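Local coordinates for protein N-isopropylammelide isopropylaminohydrolase (Burkholderia multivorans ATCC 17616, PDB 6NBO) that is a zinc-binding member of the amidohydrolase family, with a TIM-barrel core that carries its metal site at one end, at residues I27-D32 / A365-V370; G187-A192 / L217-R222; I248-C253 / V277-A282. All blocks are in the same frame, centred on the assembly; numbering follows the deposited sequence.

Contact 1 (I27-D32 / A365-V370); sequences ILIEGD and ADVVLV
The methyl group of A365 packs against the branched side chain of I29. Its CB lies 3.6 Å from I29 CG2 and 3.8 Å from I29 CG1. I29 CD1 extends the same surface, 4.0 Å from A365 CB. The first torsion of I29 (chi1 -70°) places CG1 beside the backbone N and CG2 anti to it, and both branches face the methyl.

V367 supplies the next bumps. Its two methyls are shared between two isoleucines: CG2 meets I29 CD1 at 4.2 Å, and CG1 meets I27 CD1 at 4.4 Å. These contacts are looser than the A365 seat. One polar link ties the near end. A365 N donates to D32 O at 2.8 Å, approaching from above the carbonyl plane.

The strands do not pair here; the CA atoms of I27 and V367 are 9.2 Å apart. Side chains fill the gap between two sheet layers. I27 and V367 also touch A57 of strand 56-66. I29 rests on I14 of strand 11-17, and A365 on I34 of strand 33-38. The contact thus packs the four-stranded sheet containing strand 25-30 against strand 367-370, which runs antiparallel beside strand 56-66.

Contact 2 (G187-A192 / L217-R222); sequences GLDPCA and LHLHER. With ZN (zinc ion), chain B.
E221 reaches across to the loop 190-192 and has the largest area buried by the contact. Its CG is anti to the carbonyl carbon (chi1 -63°), and the chain beyond is extended. This brings the carboxylate up to two backbone amides. C191 N gives its hydrogen to the syn lone pair of E221 OE2 at 2.7 Å. A192 N reaches the same OE2 at 2.8 Å, but from above the carboxylate plane. The other oxygen, OE1, bonds to S229 OG of helix 223-239. Both oxygens are therefore held, and the glutamate ties the loop to that helix.

D189 comes next. Its carboxylate grips H220 twice. OD1 accepts from H220 N at 2.8 Å through its syn lone pair. OD2 accepts from H220 ND1 at 2.9 Å, close to the plane of the imidazole. The carboxylate and the ring are nearly perpendicular, with planes 77° apart. The ND1 bond limits the rotation of the imidazole, while the bond to H220 N holds the carboxylate on the backbone.

G187 is the third. Its O accepts from H218 N at 2.8 Å, and L217 CD2 packs against its bare CA. One step on, D189 N bonds to H218 O at 3.2 Å, nearly along the C=O axis. L188 and H218 form a parallel bridge with their CB atoms on the same face. H218 ND1 donates to a water, which also receives a weak bond from G187 N. This helps orient the ring, whose NE2 binds the zinc ion at 2.3 Å.

H65, H67 and D304 complete that zinc site. Strands 184-188 and 215-219 are linked through helix 197-211, a beta-alpha-beta crossover of the TIM barrel. Metal ligands at strand ends are characteristic of amidohydrolases.

Contact 3 (I248-C253 / V277-A282); sequences ISHAFC and VTTAPA
V277 and S249 are set against each other by their first torsions. V277 has CG1 anti to its backbone N (chi1 171°), with CG2 beside that N. S249 keeps OG beside its own N (chi1 -75°). S249 OG then lies 3.6 Å from V277 CB and 3.7 Å from V277 CG2. The parallel bridge between the two residues puts both side chains on the same face of the sheet. The hydroxyl is tied to D216 and to ND1 of the zinc ligand H65, and so acts in the second shell of the metal site.

The backbones form a short parallel pairing around these two residues. V277 N donates to I248 O at 2.9 Å. H250 N donates to V277 O, also at 2.9 Å.

H250 has CG beside its backbone N (chi1 -56°), and the ring swings toward T279. T279 CG2 meets its edge at 4.1 Å from H250 CE1. A water bridges the same two residues: it lies 2.8 Å from H250 ND1 and accepts from T279 N at 3.1 Å. A second water donates to H250 O and bonds to T278 OG1. The two waters link the strand ends where direct backbone pairing has stopped.

Further out, F252 CE1 touches P281 CG at 3.8 Å. One face of the F252 ring lies against H250 CB. F252 and P281 thus close over the outer side of the polar bridge.

H250 and D304 bind a zinc ion. H250, at the end of parallel strand 246-250, fits the metal site at the strand ends of an amidohydrolase TIM barrel.

How the contacts relate
Contacts 2 and 3 lie side by side, with centres about 11 Å apart. Strands 215-219 and 246-250 are neighbours in the barrel, joined by backbone bonds of L217 and L219 with S249. The rings of H218 and H250 meet there, and D304 serves both zinc sites. Contact 2 closes before contact 3 opens along the chain. Contact 1 spans both: its segments come from near the two chain ends. Its centre is about 39 Å from that of contact 2 and 32 Å from that of contact 3, across the middle of the chain. Contact 1 packs the small sheet with strand 25-30 against strand 367-370, far from the zinc ions, while the other two shape the metal site.

Contact 1 (I27-D32 / A365-V370)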
ATOM      1  N   ILE A  27      -2.890 -17.673  20.022  1.00 24.91           N
ATOM      2  CA  ILE A  27      -3.327 -16.285  19.913  1.00 26.74           C
ATOM      3  C   ILE A  27      -4.788 -16.243  20.320  1.00 24.16           C
ATOM      4  O   ILE A  27      -5.640 -16.824  19.638  1.00 26.16           O
ATOM      5  CB  ILE A  27      -3.151 -15.724  18.487  1.00 29.37           C
ATOM      6  CG1 ILE A  27      -1.688 -15.787  18.055  1.00 22.46           C
ATOM      7  CG2 ILE A  27      -3.663 -14.272  18.416  1.00 22.57           C
ATOM      8  CD1 ILE A  27      -1.465 -15.398  16.563  1.00 26.88           C
ATOM      9  N   LEU A  28      -5.078 -15.562  21.427  1.00 26.16           N
ATOM     10  CA  LEU A  28      -6.446 -15.363  21.876  1.00 27.75           C
ATOM     11  C   LEU A  28      -6.951 -14.023  21.358  1.00 27.70           C
ATOM     12  O   LEU A  28      -6.321 -12.984  21.581  1.00 26.24           O
ATOM     13  CB  LEU A  28      -6.540 -15.395  23.405  1.00 25.01           C
ATOM     14  CG  LEU A  28      -7.941 -15.152  23.974  1.00 28.64           C
ATOM     15  CD1 LEU A  28      -8.913 -16.252  23.537  1.00 27.70           C
ATOM     16  CD2 LEU A  28      -7.921 -15.029  25.505  1.00 28.51           C
ATOM     17  N   ILE A  29      -8.103 -14.049  20.698  1.00 27.80           N
ATOM     18  CA  ILE A  29      -8.716 -12.862  20.119  1.00 31.39           C
ATOM     19  C   ILE A  29     -10.024 -12.617  20.842  1.00 26.56           C
ATOM     20  O   ILE A  29     -10.794 -13.558  21.074  1.00 26.61           O
ATOM     21  CB  ILE A  29      -8.954 -13.046  18.605  1.00 27.41           C
ATOM     22  CG1 ILE A  29      -7.617 -13.040  17.870  1.00 25.77           C
ATOM     23  CG2 ILE A  29      -9.916 -11.989  18.069  1.00 32.03           C
ATOM     24  CD1 ILE A  29      -7.686 -13.724  16.512  1.00 26.21           C
ATOM     25  N   GLU A  30     -10.276 -11.364  21.226  1.00 25.09           N
ATOM     26  CA  GLU A  30     -11.588 -11.000  21.737  1.00 25.56           C
ATOM     27  C   GLU A  30     -12.035  -9.698  21.090  1.00 32.73           C
ATOM     28  O   GLU A  30     -11.257  -8.745  21.008  1.00 30.44           O
ATOM     29  CB  GLU A  30     -11.578 -10.878  23.273  1.00 31.74           C
ATOM     30  CG  GLU A  30     -11.218 -12.204  23.927  1.00 30.55           C
ATOM     31  CD  GLU A  30     -11.306 -12.187  25.427  1.00 32.73           C
ATOM     32  OE1 GLU A  30     -11.478 -11.095  26.008  1.00 37.20           O
ATOM     33  OE2 GLU A  30     -11.218 -13.289  26.028  1.00 32.93           O
ATOM     34  N   GLY A  31     -13.291  -9.655  20.648  1.00 30.22           N
ATOM     35  CA  GLY A  31     -13.733  -8.496  19.880  1.00 34.14           C
ATOM     36  C   GLY A  31     -12.855  -8.345  18.648  1.00 27.60           C
ATOM     37  O   GLY A  31     -12.532  -9.323  17.966  1.00 26.20           O
ATOM     38  N   ASP A  32     -12.407  -7.125  18.355  1.00 27.01           N
ATOM     39  CA  ASP A  32     -11.568  -6.937  17.174  1.00 31.05           C
ATOM     40  C   ASP A  32     -10.080  -6.827  17.508  1.00 35.26           C
ATOM     41  O   ASP A  32      -9.299  -6.358  16.672  1.00 29.06           O
ATOM     42  CB  ASP A  32     -12.027  -5.713  16.372  1.00 34.82           C
ATOM     43  CG  ASP A  32     -11.846  -4.411  17.121  1.00 40.27           C
ATOM     44  OD1 ASP A  32     -11.587  -4.441  18.334  1.00 46.57           O
ATOM     45  OD2 ASP A  32     -11.959  -3.343  16.489  1.00 51.05           O
ATOM     46  N   ALA A 365      -7.018  -7.557  15.477  1.00 26.39           N
ATOM     47  CA  ALA A 365      -6.894  -9.001  15.290  1.00 26.99           C
ATOM     48  C   ALA A 365      -7.011  -9.359  13.804  1.00 26.98           C
ATOM     49  O   ALA A 365      -8.000  -9.932  13.339  1.00 27.12           O
ATOM     50  CB  ALA A 365      -7.942  -9.724  16.125  1.00 23.92           C
ATOM     51  N   ASP A 366      -5.961  -9.005  13.057  1.00 25.42           N
ATOM     52  CA  ASP A 366      -5.769  -9.445  11.676  1.00 23.77           C
ATOM     53  C   ASP A 366      -4.706 -10.537  11.683  1.00 23.40           C
ATOM     54  O   ASP A 366      -3.556 -10.282  12.052  1.00 27.64           O
ATOM     55  CB  ASP A 366      -5.331  -8.293  10.766  1.00 21.02           C
ATOM     56  CG  ASP A 366      -6.376  -7.173  10.658  1.00 27.13           C
ATOM     57  OD1 ASP A 366      -7.492  -7.315  11.206  1.00 23.40           O
ATOM     58  OD2 ASP A 366      -6.076  -6.142  10.014  1.00 25.12           O
ATOM     59  N   VAL A 367      -5.088 -11.749  11.297  1.00 23.25           N
ATOM     60  CA  VAL A 367      -4.199 -12.899  11.393  1.00 26.81           C
ATOM     61  C   VAL A 367      -4.335 -13.719  10.118  1.00 26.84           C
ATOM     62  O   VAL A 367      -5.449 -14.015   9.676  1.00 26.13           O
ATOM     63  CB  VAL A 367      -4.492 -13.779  12.626  1.00 28.04           C
ATOM     64  CG1 VAL A 367      -3.475 -14.904  12.717  1.00 27.64           C
ATOM     65  CG2 VAL A 367      -4.475 -12.954  13.914  1.00 31.10           C
ATOM     66  N   VAL A 368      -3.197 -14.088   9.538  1.00 25.78           N
ATOM     67  CA  VAL A 368      -3.134 -14.839   8.288  1.00 20.76           C
ATOM     68  C   VAL A 368      -2.285 -16.071   8.554  1.00 23.46           C
ATOM     69  O   VAL A 368      -1.123 -15.944   8.956  1.00 26.85           O
ATOM     70  CB  VAL A 368      -2.541 -13.982   7.155  1.00 24.53           C
ATOM     71  CG1 VAL A 368      -2.449 -14.768   5.830  1.00 22.29           C
ATOM     72  CG2 VAL A 368      -3.361 -12.713   6.982  1.00 23.35           C
ATOM     73  N   LEU A 369      -2.863 -17.263   8.369  1.00 24.98           N
ATOM     74  CA  LEU A 369      -2.134 -18.507   8.588  1.00 26.85           C
ATOM     75  C   LEU A 369      -1.673 -19.066   7.251  1.00 30.33           C
ATOM     76  O   LEU A 369      -2.465 -19.125   6.304  1.00 27.74           O
ATOM     77  CB  LEU A 369      -2.998 -19.550   9.302  1.00 24.03           C
ATOM     78  CG  LEU A 369      -3.574 -19.158  10.663  1.00 26.64           C
ATOM     79  CD1 LEU A 369      -4.191 -20.393  11.323  1.00 25.52           C
ATOM     80  CD2 LEU A 369      -2.498 -18.526  11.539  1.00 27.78           C
ATOM     81  N   VAL A 370      -0.403 -19.492   7.182  1.00 25.95           N
ATOM     82  CA  VAL A 370       0.145 -20.141   5.987  1.00 25.62           C
ATOM     83  C   VAL A 370       0.978 -21.348   6.390  1.00 28.62           C
ATOM     84  O   VAL A 370       1.672 -21.326   7.415  1.00 28.43           O
ATOM     85  CB  VAL A 370       1.002 -19.175   5.128  1.00 24.81           C
ATOM     86  CG1 VAL A 370       0.125 -18.131   4.501  1.00 25.67           C
ATOM     87  CG2 VAL A 370       2.122 -18.541   5.946  1.00 26.54           C
TER

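Contact 2 (G187-A192 / L217-R222)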
ATOM      1  N   GLY A 187      -0.374  13.557  -6.167  1.00 22.73           N
ATOM      2  CA  GLY A 187       0.237  14.457  -7.130  1.00 26.14           C
ATOM      3  C   GLY A 187       1.392  13.753  -7.797  1.00 28.01           C
ATOM      4  O   GLY A 187       1.731  12.617  -7.459  1.00 23.87           O
ATOM      5  N   LEU A 188       2.001  14.440  -8.769  1.00 21.16           N
ATOM      6  CA  LEU A 188       3.083  13.782  -9.486  1.00 22.42           C
ATOM      7  C   LEU A 188       4.019  14.810 -10.106  1.00 24.48           C
ATOM      8  O   LEU A 188       3.641  15.957 -10.354  1.00 25.23           O
ATOM      9  CB  LEU A 188       2.560  12.832 -10.567  1.00 22.88           C
ATOM     10  CG  LEU A 188       1.977  13.348 -11.886  1.00 28.77           C
ATOM     11  CD1 LEU A 188       1.672  12.166 -12.811  1.00 32.60           C
ATOM     12  CD2 LEU A 188       0.717  14.182 -11.653  1.00 28.25           C
ATOM     13  N   ASP A 189       5.264  14.366 -10.324  1.00 25.36           N
ATOM     14  CA  ASP A 189       6.282  14.961 -11.190  1.00 25.15           C
ATOM     15  C   ASP A 189       6.157  16.472 -11.346  1.00 24.88           C
ATOM     16  O   ASP A 189       5.708  16.974 -12.391  1.00 24.93           O
ATOM     17  CB  ASP A 189       6.234  14.260 -12.539  1.00 26.71           C
ATOM     18  CG  ASP A 189       6.395  12.750 -12.397  1.00 30.22           C
ATOM     19  OD1 ASP A 189       6.919  12.304 -11.349  1.00 26.45           O
ATOM     20  OD2 ASP A 189       6.003  12.012 -13.319  1.00 32.73           O
ATOM     21  N   PRO A 190       6.596  17.224 -10.334  1.00 23.92           N
ATOM     22  CA  PRO A 190       6.436  18.686 -10.371  1.00 26.76           C
ATOM     23  C   PRO A 190       7.142  19.335 -11.548  1.00 25.49           C
ATOM     24  O   PRO A 190       6.705  20.396 -12.010  1.00 25.10           O
ATOM     25  CB  PRO A 190       7.043  19.133  -9.029  1.00 27.31           C
ATOM     26  CG  PRO A 190       6.936  17.911  -8.144  1.00 27.55           C
ATOM     27  CD  PRO A 190       7.183  16.754  -9.069  1.00 24.41           C
ATOM     28  N   CYS A 191       8.216  18.731 -12.057  1.00 25.33           N
ATOM     29  CA  CYS A 191       8.869  19.246 -13.257  1.00 24.27           C
ATOM     30  C   CYS A 191       8.271  18.651 -14.531  1.00 25.37           C
ATOM     31  O   CYS A 191       7.805  19.383 -15.407  1.00 25.97           O
ATOM     32  CB  CYS A 191      10.377  18.961 -13.221  1.00 27.25           C
ATOM     33  SG  CYS A 191      11.320  19.969 -12.064  1.00 27.19           S
ATOM     34  N   ALA A 192       8.301  17.324 -14.651  1.00 25.37           N
ATOM     35  CA  ALA A 192       8.019  16.688 -15.938  1.00 28.63           C
ATOM     36  C   ALA A 192       6.551  16.816 -16.327  1.00 28.99           C
ATOM     37  O   ALA A 192       6.225  16.950 -17.513  1.00 27.26           O
ATOM     38  CB  ALA A 192       8.423  15.214 -15.896  1.00 31.59           C
ATOM     39  N   LEU A 217       3.031  11.351  -2.991  1.00 20.72           N
ATOM     40  CA  LEU A 217       3.329  11.941  -4.291  1.00 22.33           C
ATOM     41  C   LEU A 217       4.045  10.925  -5.173  1.00 23.13           C
ATOM     42  O   LEU A 217       5.041  10.340  -4.753  1.00 24.89           O
ATOM     43  CB  LEU A 217       4.186  13.203  -4.114  1.00 18.59           C
ATOM     44  CG  LEU A 217       3.547  14.270  -3.223  1.00 22.09           C
ATOM     45  CD1 LEU A 217       4.523  15.397  -2.951  1.00 29.25           C
ATOM     46  CD2 LEU A 217       2.259  14.806  -3.859  1.00 26.83           C
ATOM     47  N   HIS A 218       3.520  10.709  -6.388  1.00 21.70           N
ATOM     48  CA  HIS A 218       4.216   9.919  -7.400  1.00 22.84           C
ATOM     49  C   HIS A 218       5.410  10.711  -7.922  1.00 23.61           C
ATOM     50  O   HIS A 218       5.241  11.806  -8.462  1.00 26.46           O
ATOM     51  CB  HIS A 218       3.285   9.596  -8.578  1.00 24.00           C
ATOM     52  CG  HIS A 218       2.294   8.502  -8.323  1.00 26.78           C
ATOM     53  ND1 HIS A 218       1.270   8.621  -7.409  1.00 27.55           N
ATOM     54  CD2 HIS A 218       2.137   7.285  -8.907  1.00 25.29           C
ATOM     55  CE1 HIS A 218       0.537   7.518  -7.422  1.00 30.49           C
ATOM     56  NE2 HIS A 218       1.042   6.693  -8.325  1.00 29.62           N
ATOM     57  N   LEU A 219       6.616  10.157  -7.817  1.00 21.67           N
ATOM     58  CA  LEU A 219       7.797  10.828  -8.351  1.00 22.94           C
ATOM     59  C   LEU A 219       8.486   9.856  -9.299  1.00 29.17           C
ATOM     60  O   LEU A 219       9.283   9.018  -8.862  1.00 27.34           O
ATOM     61  CB  LEU A 219       8.739  11.298  -7.234  1.00 21.50           C
ATOM     62  CG  LEU A 219       9.853  12.211  -7.766  1.00 27.50           C
ATOM     63  CD1 LEU A 219       9.263  13.463  -8.431  1.00 25.25           C
ATOM     64  CD2 LEU A 219      10.841  12.602  -6.679  1.00 28.89           C
ATOM     65  N   HIS A 220       8.165   9.965 -10.592  1.00 24.96           N
ATOM     66  CA  HIS A 220       8.816   9.159 -11.619  1.00 27.59           C
ATOM     67  C   HIS A 220      10.055   9.821 -12.191  1.00 28.64           C
ATOM     68  O   HIS A 220      10.785   9.170 -12.949  1.00 29.42           O
ATOM     69  CB  HIS A 220       7.888   8.893 -12.808  1.00 32.78           C
ATOM     70  CG  HIS A 220       6.515   8.444 -12.438  1.00 35.52           C
ATOM     71  ND1 HIS A 220       5.452   9.315 -12.339  1.00 38.91           N
ATOM     72  CD2 HIS A 220       6.024   7.212 -12.172  1.00 36.14           C
ATOM     73  CE1 HIS A 220       4.363   8.638 -12.017  1.00 37.25           C
ATOM     74  NE2 HIS A 220       4.686   7.362 -11.906  1.00 36.61           N
ATOM     75  N   GLU A 221      10.278  11.097 -11.892  1.00 26.72           N
ATOM     76  CA  GLU A 221      11.313  11.853 -12.580  1.00 27.37           C
ATOM     77  C   GLU A 221      12.675  11.226 -12.335  1.00 29.69           C
ATOM     78  O   GLU A 221      13.009  10.830 -11.217  1.00 30.14           O
ATOM     79  CB  GLU A 221      11.297  13.306 -12.122  1.00 26.54           C
ATOM     80  CG  GLU A 221       9.993  14.021 -12.457  1.00 22.27           C
ATOM     81  CD  GLU A 221       9.941  15.418 -11.880  1.00 25.59           C
ATOM     82  OE1 GLU A 221      10.841  15.775 -11.087  1.00 26.14           O
ATOM     83  OE2 GLU A 221       9.021  16.169 -12.240  1.00 28.22           O
ATOM     84  N   ARG A 222      13.458  11.126 -13.399  1.00 34.57           N
ATOM     85  CA  ARG A 222      14.735  10.443 -13.345  1.00 33.52           C
ATOM     86  C   ARG A 222      15.858  11.421 -13.042  1.00 33.42           C
ATOM     87  O   ARG A 222      15.765  12.615 -13.346  1.00 30.99           O
ATOM     88  CB  ARG A 222      14.988   9.735 -14.672  1.00 34.73           C
ATOM     89  CG  ARG A 222      13.895   8.741 -15.023  1.00 36.79           C
ATOM     90  CD  ARG A 222      14.030   7.489 -14.164  1.00 32.51           C
ATOM     91  NE  ARG A 222      15.396   6.985 -14.245  1.00 39.86           N
ATOM     92  CZ  ARG A 222      15.843   6.216 -15.231  1.00 44.22           C
ATOM     93  NH1 ARG A 222      15.020   5.843 -16.205  1.00 48.23           N
ATOM     94  NH2 ARG A 222      17.105   5.815 -15.243  1.00 39.10           N
TER
HETATM   95 ZN    ZN B 401       0.994   4.462  -8.750  0.76 29.78          ZN
HETATM   96  O   HOH W   1      -0.166  10.280  -5.776  1.00 27.13           O

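Contact 3 (I248-C253 / V277-A282)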
ATOM      1  N   ILE A 248       6.749   9.454  -0.545  1.00 21.73           N
ATOM      2  CA  ILE A 248       7.207   9.541  -1.930  1.00 19.02           C
ATOM      3  C   ILE A 248       7.014   8.180  -2.571  1.00 21.83           C
ATOM      4  O   ILE A 248       7.617   7.193  -2.132  1.00 23.35           O
ATOM      5  CB  ILE A 248       8.685   9.951  -2.029  1.00 21.05           C
ATOM      6  CG1 ILE A 248       8.974  11.145  -1.119  1.00 25.38           C
ATOM      7  CG2 ILE A 248       9.028  10.248  -3.504  1.00 23.52           C
ATOM      8  CD1 ILE A 248       8.255  12.408  -1.532  1.00 27.87           C
ATOM      9  N   SER A 249       6.201   8.117  -3.626  1.00 21.67           N
ATOM     10  CA  SER A 249       5.999   6.857  -4.332  1.00 21.17           C
ATOM     11  C   SER A 249       6.933   6.762  -5.533  1.00 23.79           C
ATOM     12  O   SER A 249       7.123   7.742  -6.261  1.00 25.72           O
ATOM     13  CB  SER A 249       4.548   6.715  -4.790  1.00 21.77           C
ATOM     14  OG  SER A 249       3.692   6.396  -3.691  1.00 26.39           O
ATOM     15  N   HIS A 250       7.485   5.558  -5.737  1.00 22.73           N
ATOM     16  CA  HIS A 250       8.358   5.160  -6.840  1.00 25.52           C
ATOM     17  C   HIS A 250       9.780   5.668  -6.610  1.00 28.20           C
ATOM     18  O   HIS A 250      10.675   4.873  -6.301  1.00 30.93           O
ATOM     19  CB  HIS A 250       7.779   5.621  -8.180  1.00 30.00           C
ATOM     20  CG  HIS A 250       6.389   5.115  -8.420  1.00 39.49           C
ATOM     21  ND1 HIS A 250       6.022   3.809  -8.160  1.00 42.60           N
ATOM     22  CD2 HIS A 250       5.268   5.742  -8.848  1.00 40.15           C
ATOM     23  CE1 HIS A 250       4.741   3.649  -8.440  1.00 48.46           C
ATOM     24  NE2 HIS A 250       4.259   4.804  -8.865  1.00 46.53           N
ATOM     25  N   ALA A 251       9.998   6.978  -6.728  1.00 26.80           N
ATOM     26  CA  ALA A 251      11.277   7.585  -6.360  1.00 27.90           C
ATOM     27  C   ALA A 251      12.440   6.965  -7.129  1.00 27.04           C
ATOM     28  O   ALA A 251      13.520   6.744  -6.573  1.00 25.98           O
ATOM     29  CB  ALA A 251      11.515   7.489  -4.853  1.00 27.33           C
ATOM     30  N   PHE A 252      12.215   6.691  -8.423  1.00 23.59           N
ATOM     31  CA  PHE A 252      13.232   6.066  -9.266  1.00 25.13           C
ATOM     32  C   PHE A 252      14.558   6.820  -9.237  1.00 32.17           C
ATOM     33  O   PHE A 252      15.620   6.204  -9.389  1.00 31.82           O
ATOM     34  CB  PHE A 252      12.745   5.975 -10.716  1.00 30.23           C
ATOM     35  CG  PHE A 252      11.434   5.269 -10.882  1.00 31.32           C
ATOM     36  CD1 PHE A 252      11.113   4.168 -10.106  1.00 34.32           C
ATOM     37  CD2 PHE A 252      10.523   5.708 -11.825  1.00 34.63           C
ATOM     38  CE1 PHE A 252       9.897   3.518 -10.269  1.00 37.32           C
ATOM     39  CE2 PHE A 252       9.311   5.067 -11.995  1.00 37.60           C
ATOM     40  CZ  PHE A 252       8.997   3.968 -11.219  1.00 38.64           C
ATOM     41  N   CYS A 253      14.527   8.145  -9.069  1.00 29.25           N
ATOM     42  CA  CYS A 253      15.780   8.896  -9.132  1.00 27.52           C
ATOM     43  C   CYS A 253      16.761   8.471  -8.048  1.00 33.14           C
ATOM     44  O   CYS A 253      17.970   8.659  -8.217  1.00 33.51           O
ATOM     45  CB  CYS A 253      15.515  10.402  -9.030  1.00 29.72           C
ATOM     46  SG  CYS A 253      14.831  10.963  -7.445  1.00 32.00           S
ATOM     47  N   VAL A 277       7.693   4.400  -1.234  1.00 21.42           N
ATOM     48  CA  VAL A 277       6.969   3.257  -1.775  1.00 21.70           C
ATOM     49  C   VAL A 277       7.765   2.705  -2.946  1.00 24.07           C
ATOM     50  O   VAL A 277       8.129   3.451  -3.864  1.00 24.67           O
ATOM     51  CB  VAL A 277       5.553   3.642  -2.228  1.00 21.05           C
ATOM     52  CG1 VAL A 277       4.924   2.473  -2.974  1.00 24.11           C
ATOM     53  CG2 VAL A 277       4.717   4.082  -1.048  1.00 21.10           C
ATOM     54  N   THR A 278       8.031   1.404  -2.934  1.00 22.39           N
ATOM     55  CA  THR A 278       8.598   0.761  -4.111  1.00 20.05           C
ATOM     56  C   THR A 278       7.675  -0.365  -4.544  1.00 25.64           C
ATOM     57  O   THR A 278       7.132  -1.092  -3.711  1.00 23.09           O
ATOM     58  CB  THR A 278      10.028   0.244  -3.872  1.00 25.80           C
ATOM     59  OG1 THR A 278      10.565  -0.236  -5.111  1.00 30.78           O
ATOM     60  CG2 THR A 278      10.082  -0.878  -2.815  1.00 27.57           C
ATOM     61  N   THR A 279       7.454  -0.468  -5.851  1.00 25.88           N
ATOM     62  CA  THR A 279       6.688  -1.565  -6.419  1.00 26.51           C
ATOM     63  C   THR A 279       7.591  -2.507  -7.191  1.00 31.53           C
ATOM     64  O   THR A 279       7.104  -3.421  -7.867  1.00 32.20           O
ATOM     65  CB  THR A 279       5.571  -1.017  -7.303  1.00 31.01           C
ATOM     66  OG1 THR A 279       6.137  -0.417  -8.474  1.00 31.12           O
ATOM     67  CG2 THR A 279       4.769   0.034  -6.523  1.00 28.30           C
ATOM     68  N   ALA A 280       8.903  -2.281  -7.105  1.00 36.99           N
ATOM     69  CA  ALA A 280       9.922  -3.124  -7.716  1.00 38.20           C
ATOM     70  C   ALA A 280       9.719  -3.372  -9.214  1.00 39.08           C
ATOM     71  O   ALA A 280       9.784  -4.517  -9.668  1.00 41.11           O
ATOM     72  CB  ALA A 280      10.021  -4.450  -6.974  1.00 40.43           C
ATOM     73  N   PRO A 281       9.506  -2.322 -10.012  1.00 29.41           N
ATOM     74  CA  PRO A 281       9.477  -2.520 -11.468  1.00 29.64           C
ATOM     75  C   PRO A 281      10.808  -3.078 -11.954  1.00 39.96           C
ATOM     76  O   PRO A 281      11.877  -2.666 -11.502  1.00 36.73           O
ATOM     77  CB  PRO A 281       9.219  -1.113 -12.014  1.00 37.55           C
ATOM     78  CG  PRO A 281       9.773  -0.204 -10.939  1.00 34.02           C
ATOM     79  CD  PRO A 281       9.430  -0.896  -9.655  1.00 31.95           C
ATOM     80  N   ALA A 282      10.736  -4.044 -12.866  1.00 52.52           N
ATOM     81  CA  ALA A 282      11.929  -4.780 -13.265  1.00 57.19           C
ATOM     82  C   ALA A 282      12.745  -4.080 -14.346  1.00 56.08           C
ATOM     83  O   ALA A 282      13.843  -4.555 -14.657  1.00 64.21           O
ATOM     84  CB  ALA A 282      11.547  -6.188 -13.743  1.00 58.96           C
TER
HETATM   85  O   HOH W   2       7.822   1.730  -7.939  1.00 23.58           O
HETATM   86  O   HOH W   3      10.458   1.966  -6.920  1.00 30.15           O